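Local atomic coordinates of ribonucleoside-diphosphate reductase subunit beta (PDB entry 6ZJK), a protein that probably houses the di-iron centre that generates the radical with which class I ribonucleotide reductase turns ribonucleoside diphosphates into deoxyribonucleotides. Residues A[97-102]-A[284-289]; A[145-150]-A[225-230]; A[277-282]-A[301-306]. One frame throughout, in Å; residues are numbered along the deposited sequence.

Contact 1. Residues A[97-102]-A[284-289]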
# COMPACT_ATOMS: atom_id res chain seq x y z
N ASP A 97 21.25 -18.00 -6.80
CA ASP A 97 19.91 -18.51 -7.09
C ASP A 97 19.10 -18.71 -5.81
O ASP A 97 17.92 -18.33 -5.74
CB ASP A 97 20.00 -19.84 -7.86
CG ASP A 97 20.66 -19.69 -9.24
OD1 ASP A 97 21.04 -18.56 -9.62
OD2 ASP A 97 20.83 -20.73 -9.95
N LYS A 98 19.70 -19.33 -4.79
CA LYS A 98 18.93 -19.64 -3.58
C LYS A 98 18.59 -18.39 -2.77
O LYS A 98 17.52 -18.31 -2.16
CB LYS A 98 19.70 -20.64 -2.71
CG LYS A 98 19.75 -22.04 -3.33
CD LYS A 98 20.87 -22.86 -2.76
CE LYS A 98 21.03 -24.15 -3.55
NZ LYS A 98 19.76 -24.93 -3.54
N ILE A 99 19.49 -17.41 -2.74
CA ILE A 99 19.27 -16.24 -1.91
C ILE A 99 18.17 -15.37 -2.50
O ILE A 99 17.25 -14.94 -1.80
CB ILE A 99 20.58 -15.45 -1.75
CG1 ILE A 99 21.54 -16.18 -0.81
CG2 ILE A 99 20.30 -14.05 -1.32
CD1 ILE A 99 22.93 -15.63 -0.86
N ILE A 100 18.25 -15.11 -3.81
CA ILE A 100 17.27 -14.22 -4.41
C ILE A 100 15.89 -14.89 -4.46
O ILE A 100 14.87 -14.21 -4.37
CB ILE A 100 17.77 -13.72 -5.77
CG1 ILE A 100 17.09 -12.38 -6.09
CG2 ILE A 100 17.52 -14.73 -6.84
CD1 ILE A 100 17.83 -11.54 -7.10
N SER A 101 15.84 -16.22 -4.55
CA SER A 101 14.50 -16.80 -4.44
C SER A 101 13.99 -16.70 -3.00
O SER A 101 12.82 -16.38 -2.78
CB SER A 101 14.50 -18.24 -4.91
OG SER A 101 13.33 -18.91 -4.50
N PHE A 102 14.85 -16.80 -1.99
CA PHE A 102 14.43 -16.62 -0.60
C PHE A 102 13.98 -15.20 -0.33
O PHE A 102 12.93 -14.99 0.30
CB PHE A 102 15.59 -16.99 0.33
CG PHE A 102 15.28 -16.82 1.78
CD1 PHE A 102 14.24 -17.53 2.38
CD2 PHE A 102 16.02 -15.95 2.56
CE1 PHE A 102 13.96 -17.38 3.72
CE2 PHE A 102 15.73 -15.78 3.91
CZ PHE A 102 14.70 -16.51 4.49
N GLN A 284 25.58 -20.23 5.86
CA GLN A 284 26.65 -21.13 5.71
C GLN A 284 26.32 -22.16 4.63
O GLN A 284 27.13 -22.53 3.87
CB GLN A 284 26.94 -21.78 7.08
CG GLN A 284 27.71 -20.90 8.05
CD GLN A 284 27.74 -21.41 9.45
OE1 GLN A 284 26.99 -22.26 9.81
NE2 GLN A 284 28.62 -20.89 10.23
N TYR A 285 25.08 -22.55 4.56
CA TYR A 285 24.66 -23.60 3.64
C TYR A 285 24.75 -23.16 2.18
O TYR A 285 25.24 -23.92 1.33
CB TYR A 285 23.23 -24.04 3.99
CG TYR A 285 22.56 -24.87 2.92
CD1 TYR A 285 23.00 -26.16 2.63
CD2 TYR A 285 21.46 -24.38 2.21
CE1 TYR A 285 22.39 -26.94 1.66
CE2 TYR A 285 20.83 -25.15 1.23
CZ TYR A 285 21.30 -26.43 0.96
OH TYR A 285 20.69 -27.20 -0.01
N VAL A 286 24.32 -21.93 1.87
CA VAL A 286 24.29 -21.46 0.49
C VAL A 286 25.67 -20.99 0.03
O VAL A 286 25.98 -21.08 -1.16
CB VAL A 286 23.24 -20.35 0.29
CG1 VAL A 286 21.85 -20.85 0.64
CG2 VAL A 286 23.58 -19.13 1.08
N THR A 287 26.49 -20.51 0.94
CA THR A 287 27.80 -20.09 0.51
C THR A 287 28.75 -21.27 0.36
O THR A 287 29.58 -21.23 -0.47
CB THR A 287 28.42 -19.03 1.42
OG1 THR A 287 28.28 -19.43 2.77
CG2 THR A 287 27.73 -17.73 1.25
N ASN A 288 28.63 -22.28 1.19
CA ASN A 288 29.48 -23.47 1.15
C ASN A 288 30.98 -23.19 1.03
O ASN A 288 31.64 -23.88 0.35
CB ASN A 288 29.04 -24.36 -0.02
CG ASN A 288 29.59 -25.77 0.04
OD1 ASN A 288 29.66 -26.37 1.06
ND2 ASN A 288 29.92 -26.29 -1.09
N ASN A 289 31.49 -22.18 1.70
CA ASN A 289 32.89 -21.82 1.64
C ASN A 289 33.41 -21.67 0.24
O ASN A 289 34.53 -21.88 -0.02
CB ASN A 289 33.79 -22.75 2.46
CG ASN A 289 33.49 -22.68 3.94
OD1 ASN A 289 33.57 -21.64 4.55
ND2 ASN A 289 33.10 -23.78 4.50

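Contact 2. Residues A[145-150]-A[225-230]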
# COMPACT_ATOMS: atom_id res chain seq x y z
N SER A 145 12.16 -9.54 -10.17
CA SER A 145 11.72 -9.93 -11.50
C SER A 145 12.52 -9.20 -12.57
O SER A 145 12.87 -9.78 -13.61
CB SER A 145 10.22 -9.66 -11.67
OG SER A 145 9.45 -10.82 -11.36
N TYR A 146 12.78 -7.93 -12.34
CA TYR A 146 13.54 -7.13 -13.25
C TYR A 146 14.97 -7.63 -13.39
O TYR A 146 15.48 -7.66 -14.45
CB TYR A 146 13.53 -5.68 -12.86
CG TYR A 146 14.50 -4.81 -13.58
CD1 TYR A 146 14.47 -4.69 -14.92
CD2 TYR A 146 15.40 -4.07 -12.92
CE1 TYR A 146 15.33 -3.88 -15.57
CE2 TYR A 146 16.27 -3.25 -13.57
CZ TYR A 146 16.24 -3.17 -14.90
OH TYR A 146 17.09 -2.37 -15.54
N ILE A 147 15.63 -7.97 -12.29
CA ILE A 147 16.99 -8.52 -12.35
C ILE A 147 17.01 -9.81 -13.17
O ILE A 147 17.82 -9.97 -14.09
CB ILE A 147 17.57 -8.73 -10.94
CG1 ILE A 147 17.86 -7.38 -10.27
CG2 ILE A 147 18.85 -9.61 -11.01
CD1 ILE A 147 18.20 -7.47 -8.77
N LEU A 148 16.13 -10.76 -12.82
CA LEU A 148 16.20 -12.09 -13.40
C LEU A 148 15.82 -12.10 -14.87
O LEU A 148 16.38 -12.89 -15.65
CB LEU A 148 15.33 -13.06 -12.59
CG LEU A 148 15.76 -13.33 -11.15
CD1 LEU A 148 14.78 -14.33 -10.58
CD2 LEU A 148 17.25 -13.85 -11.03
N ASP A 149 14.84 -11.27 -15.25
CA ASP A 149 14.42 -11.21 -16.64
C ASP A 149 15.46 -10.53 -17.51
O ASP A 149 15.50 -10.76 -18.72
CB ASP A 149 13.07 -10.49 -16.76
CG ASP A 149 12.41 -10.68 -18.13
OD1 ASP A 149 12.20 -11.85 -18.54
OD2 ASP A 149 12.11 -9.67 -18.79
N THR A 150 16.31 -9.69 -16.91
CA THR A 150 17.28 -8.96 -17.72
C THR A 150 18.62 -9.68 -17.85
O THR A 150 19.16 -9.73 -18.96
CB THR A 150 17.48 -7.56 -17.15
OG1 THR A 150 16.23 -6.89 -17.17
CG2 THR A 150 18.45 -6.79 -18.03
N THR A 225 27.75 -5.65 -10.22
CA THR A 225 27.79 -4.39 -9.49
C THR A 225 26.45 -3.66 -9.52
O THR A 225 26.05 -3.04 -8.53
CB THR A 225 28.88 -3.48 -10.06
OG1 THR A 225 28.84 -3.58 -11.48
CG2 THR A 225 30.25 -3.96 -9.61
N ALA A 226 25.73 -3.71 -10.64
CA ALA A 226 24.48 -2.96 -10.70
C ALA A 226 23.36 -3.67 -9.94
O ALA A 226 22.44 -3.01 -9.45
CB ALA A 226 24.05 -2.72 -12.15
N THR A 227 23.42 -4.99 -9.84
CA THR A 227 22.55 -5.70 -8.92
C THR A 227 22.78 -5.21 -7.48
O THR A 227 21.83 -5.07 -6.70
CB THR A 227 22.79 -7.21 -9.08
OG1 THR A 227 22.30 -7.63 -10.37
CG2 THR A 227 22.11 -8.03 -8.01
N SER A 228 24.03 -4.88 -7.15
CA SER A 228 24.32 -4.40 -5.81
C SER A 228 23.71 -3.01 -5.61
O SER A 228 23.14 -2.73 -4.55
CB SER A 228 25.83 -4.41 -5.59
OG SER A 228 26.23 -3.55 -4.55
N THR A 229 23.76 -2.15 -6.64
CA THR A 229 23.10 -0.84 -6.55
C THR A 229 21.61 -0.97 -6.24
O THR A 229 21.09 -0.26 -5.37
CB THR A 229 23.33 -0.05 -7.84
OG1 THR A 229 24.74 0.19 -7.97
CG2 THR A 229 22.63 1.29 -7.77
N ILE A 230 20.91 -1.88 -6.92
CA ILE A 230 19.51 -2.14 -6.55
C ILE A 230 19.40 -2.51 -5.07
O ILE A 230 18.53 -2.00 -4.36
CB ILE A 230 18.90 -3.21 -7.46
CG1 ILE A 230 18.70 -2.66 -8.87
CG2 ILE A 230 17.56 -3.70 -6.92
CD1 ILE A 230 18.16 -3.69 -9.90

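Contact 3. Residues A[277-282]-A[301-306]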
# COMPACT_ATOMS: atom_id res chain seq x y z
N GLU A 277 20.03 -18.33 14.79
CA GLU A 277 20.53 -19.65 14.54
C GLU A 277 20.18 -20.12 13.14
O GLU A 277 21.00 -20.58 12.44
CB GLU A 277 20.08 -20.59 15.63
CG GLU A 277 20.99 -20.60 16.85
CD GLU A 277 20.36 -21.22 18.07
OE1 GLU A 277 19.54 -22.12 17.91
OE2 GLU A 277 20.66 -20.80 19.20
N HIS A 278 18.94 -19.94 12.75
CA HIS A 278 18.49 -20.26 11.43
C HIS A 278 19.26 -19.51 10.35
O HIS A 278 19.70 -20.09 9.44
CB HIS A 278 17.04 -19.93 11.25
CG HIS A 278 16.11 -20.81 12.01
ND1 HIS A 278 14.76 -20.61 12.02
CD2 HIS A 278 16.33 -21.87 12.80
CE1 HIS A 278 14.19 -21.52 12.77
NE2 HIS A 278 15.12 -22.30 13.26
N GLU A 279 19.43 -18.22 10.48
CA GLU A 279 20.07 -17.39 9.45
C GLU A 279 21.55 -17.74 9.29
O GLU A 279 22.08 -17.71 8.17
CB GLU A 279 19.87 -15.92 9.79
CG GLU A 279 20.28 -14.97 8.70
CD GLU A 279 19.57 -15.26 7.36
OE1 GLU A 279 18.35 -15.59 7.35
OE2 GLU A 279 20.25 -15.21 6.32
N ILE A 280 22.24 -18.05 10.38
CA ILE A 280 23.64 -18.47 10.29
C ILE A 280 23.75 -19.79 9.54
O ILE A 280 24.58 -19.95 8.63
CB ILE A 280 24.25 -18.59 11.70
CG1 ILE A 280 24.38 -17.21 12.35
CG2 ILE A 280 25.62 -19.25 11.63
CD1 ILE A 280 24.89 -17.27 13.80
N GLN A 281 22.93 -20.76 9.93
CA GLN A 281 23.00 -22.05 9.25
C GLN A 281 22.61 -21.93 7.78
O GLN A 281 23.28 -22.48 6.91
CB GLN A 281 22.07 -23.01 9.97
CG GLN A 281 22.50 -24.42 9.98
CD GLN A 281 21.46 -25.29 10.64
OE1 GLN A 281 21.78 -26.33 11.25
NE2 GLN A 281 20.21 -24.86 10.57
N TRP A 282 21.66 -21.05 7.41
CA TRP A 282 21.30 -20.82 6.01
C TRP A 282 22.44 -20.13 5.27
O TRP A 282 22.77 -20.53 4.15
CB TRP A 282 20.02 -19.97 5.95
CG TRP A 282 19.70 -19.36 4.60
CD1 TRP A 282 19.89 -18.06 4.23
CD2 TRP A 282 19.10 -20.02 3.47
NE1 TRP A 282 19.46 -17.87 2.93
CE2 TRP A 282 18.97 -19.05 2.44
CE3 TRP A 282 18.67 -21.32 3.22
CZ2 TRP A 282 18.43 -19.35 1.19
CZ3 TRP A 282 18.14 -21.63 1.96
CH2 TRP A 282 18.02 -20.64 0.97
N ARG A 301 29.73 -14.53 13.18
CA ARG A 301 30.00 -13.32 13.95
C ARG A 301 29.17 -12.14 13.46
O ARG A 301 28.69 -11.33 14.26
CB ARG A 301 31.50 -13.03 13.91
CG ARG A 301 32.39 -14.07 14.64
CD ARG A 301 33.89 -13.66 14.67
NE ARG A 301 34.02 -12.25 15.04
CZ ARG A 301 34.23 -11.78 16.27
NH1 ARG A 301 34.39 -12.61 17.31
NH2 ARG A 301 34.30 -10.46 16.45
N TYR A 302 28.95 -12.02 12.15
CA TYR A 302 28.22 -10.86 11.65
C TYR A 302 26.77 -10.90 12.09
O TYR A 302 26.24 -9.91 12.62
CB TYR A 302 28.33 -10.76 10.13
CG TYR A 302 27.63 -9.56 9.54
CD1 TYR A 302 27.83 -8.28 10.06
CD2 TYR A 302 26.78 -9.69 8.43
CE1 TYR A 302 27.19 -7.17 9.51
CE2 TYR A 302 26.14 -8.59 7.88
CZ TYR A 302 26.35 -7.34 8.42
OH TYR A 302 25.70 -6.26 7.85
N ILE A 303 26.11 -12.05 11.94
CA ILE A 303 24.70 -12.16 12.30
C ILE A 303 24.51 -11.91 13.80
O ILE A 303 23.59 -11.19 14.21
CB ILE A 303 24.13 -13.53 11.89
CG1 ILE A 303 24.35 -13.79 10.39
CG2 ILE A 303 22.65 -13.61 12.22
CD1 ILE A 303 23.83 -12.70 9.51
N LYS A 304 25.39 -12.48 14.63
CA LYS A 304 25.27 -12.30 16.08
C LYS A 304 25.46 -10.84 16.45
O LYS A 304 24.76 -10.32 17.33
CB LYS A 304 26.28 -13.19 16.82
CG LYS A 304 25.89 -14.67 16.84
CD LYS A 304 26.86 -15.56 17.64
CE LYS A 304 26.45 -17.04 17.54
NZ LYS A 304 27.41 -18.00 18.20
N TYR A 305 26.43 -10.16 15.82
CA TYR A 305 26.65 -8.74 16.08
C TYR A 305 25.40 -7.93 15.74
O TYR A 305 25.05 -6.98 16.46
CB TYR A 305 27.85 -8.24 15.27
CG TYR A 305 28.00 -6.73 15.22
CD1 TYR A 305 28.62 -6.03 16.24
CD2 TYR A 305 27.51 -6.01 14.13
CE1 TYR A 305 28.76 -4.65 16.18
CE2 TYR A 305 27.63 -4.64 14.06
CZ TYR A 305 28.25 -3.96 15.08
OH TYR A 305 28.36 -2.58 14.99
N LEU A 306 24.74 -8.26 14.64
CA LEU A 306 23.52 -7.54 14.27
C LEU A 306 22.42 -7.73 15.30
O LEU A 306 21.71 -6.78 15.63
CB LEU A 306 23.04 -8.00 12.88
CG LEU A 306 23.86 -7.50 11.69
CD1 LEU A 306 23.31 -8.03 10.35
CD2 LEU A 306 23.92 -5.99 11.67

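Contact 1. Residues A[97-102]-A[284-289]
Lys-98 and Tyr-285 are drawn together by a shared anion: Asp-167 OD2 takes a salt bridge from Lys-98 NZ and is hydrogen-bonded to Tyr-285 OH. The ammonium and the phenol themselves stay 4.3 Å apart (Lys-98 NZ to Tyr-285 OH), so the carboxylate, not a direct bond, joins the two polar ends, and the nearby ammonium would be expected to stabilise its negative charge. Apart from this bridge the contact is apolar and centres on Val-286, whose two methyls divide the work. Val-286 CG1 lies alongside the lysine chain, 4.0 Å from Lys-98 CB and 4.1 Å from Lys-98 CD, the two side chains running past each other in opposite directions. Val-286 CG2 instead meets Ile-99 nearly at a right angle, 4.1 Å from Ile-99 CG1. With chi1 at -60°, the valine places CG2 between its own backbone N and carbonyl carbon, and it is this methyl that touches the isoleucine. The last turn of helix 262-287 is thereby set against an early part of helix 90-118; Phe-214 and Phe-215 of helix 190-220 also pack on Ile-99, while His-169 at the start of helix 168-186 stacks on the Tyr-285 ring.

Contact 2. Residues A[145-150]-A[225-230]
Van der Waals contacts join Ile-147 to Ile-230 and Thr-227, and Tyr-146 to Ile-230; no hydrogen bond passes between the segments. The two isoleucines reach toward each other tip to tip, Ile-230 CD1 lying 3.7 Å from Ile-147 CG1 and 3.9 Å from Ile-147 CD1. Ile-230 CD1 also lies near the plane of the Tyr-146 ring, at its edge, 4.1 Å from Tyr-146 CD2, so it touches both the aliphatic chain and the aromatic rim. Ile-147 CD1 further meets Thr-227 CG2 at 4.0 Å, the side chains crossing at about a right angle. With chi1 at -69°, Thr-227 turns its methyl opposite the backbone N and onto Ile-147 CD1, while its hydroxyl, though also near Ile-147 CG2, has a polar partner.

Polar bonds lead away from this core. Thr-227 OG1 is hydrogen-bonded to Asp-81 OD2, and Tyr-146 OH to the carbonyl oxygen of Ile-76, which ties down the far end of the ring. Within its own helix Thr-150 OG1 donates to Tyr-146 O over 2.9 Å, at a C=O...donor angle of 160°.

The short axes run antiparallel at 166° and 11.4 Å apart, a spacing that the two isoleucines span by meeting at their ends. Such pairing belongs to the all-helical, ferritin-like R2 fold, whose helices 124-151 and 225-255 both supply ligands to the di-iron site.

Contact 3. Residues A[277-282]-A[301-306]
Helix segments 277-282 and 301-306 run antiparallel at 156°, their axes 9.6 Å apart at closest approach, with the CA atoms of Ile-280 and Ile-303 the nearest pair at 6.7 Å. The arrangement is a helical hairpin, formed by helices 262-287 and 296-313 as successive elements of the R2 fold.

Ile-280 and Ile-303 form its centre and lie side by side, pointing opposite ways. Ile-280 CG1 rests against the branch point of its partner, 3.7 Å from Ile-303 CB, and also approaches both arms of that branch. Ile-303 is bent, with chi2 at -54°, and Ile-303 CD1 meets the aliphatic CG of Glu-279 on the neighbouring helix at 4.3 Å. The glutamate contributes its aliphatic stem to the contact. Its carboxylate is gripped by two groups outside the pair, OE1 by a salt bridge to Arg-173 and OE2 by a hydrogen bond to Ser-210, so that a buried charge is compensated while its stem joins the apolar packing.

Lys-304 is used in a similar way. Its straight chain carries the ammonium past the isoleucine to a salt bridge with Glu-300, and the hydrocarbon in between is crossed at about a right angle by the end of Ile-280: Ile-280 CD1 lies 4.1 Å from Lys-304 CG and equally far from Lys-304 CE.

In the fold
From the N terminus, the first segment met is 97-102, on helix 90-118, whose partner 284-289 arrives only after a largely helical excursion of 181 residues. Contact 2 lies wholly within that excursion, bringing 225-230 back to 145-150, and it touches contact 1 through Ile-100 and Leu-148. Contact 3 closes a short loop of 18 residues, but because 277-282 precedes 284-289 and 301-306 follows it, contacts 1 and 3 cross. Both use helix 262-287, and Trp-282 packs on Phe-102 where they meet. Contacts 2 and 3 follow in series without touching. Together they tie three iron-ligand helices, 90-118, 124-151 and 225-255, to the hairpin of helices 262-287 and 296-313.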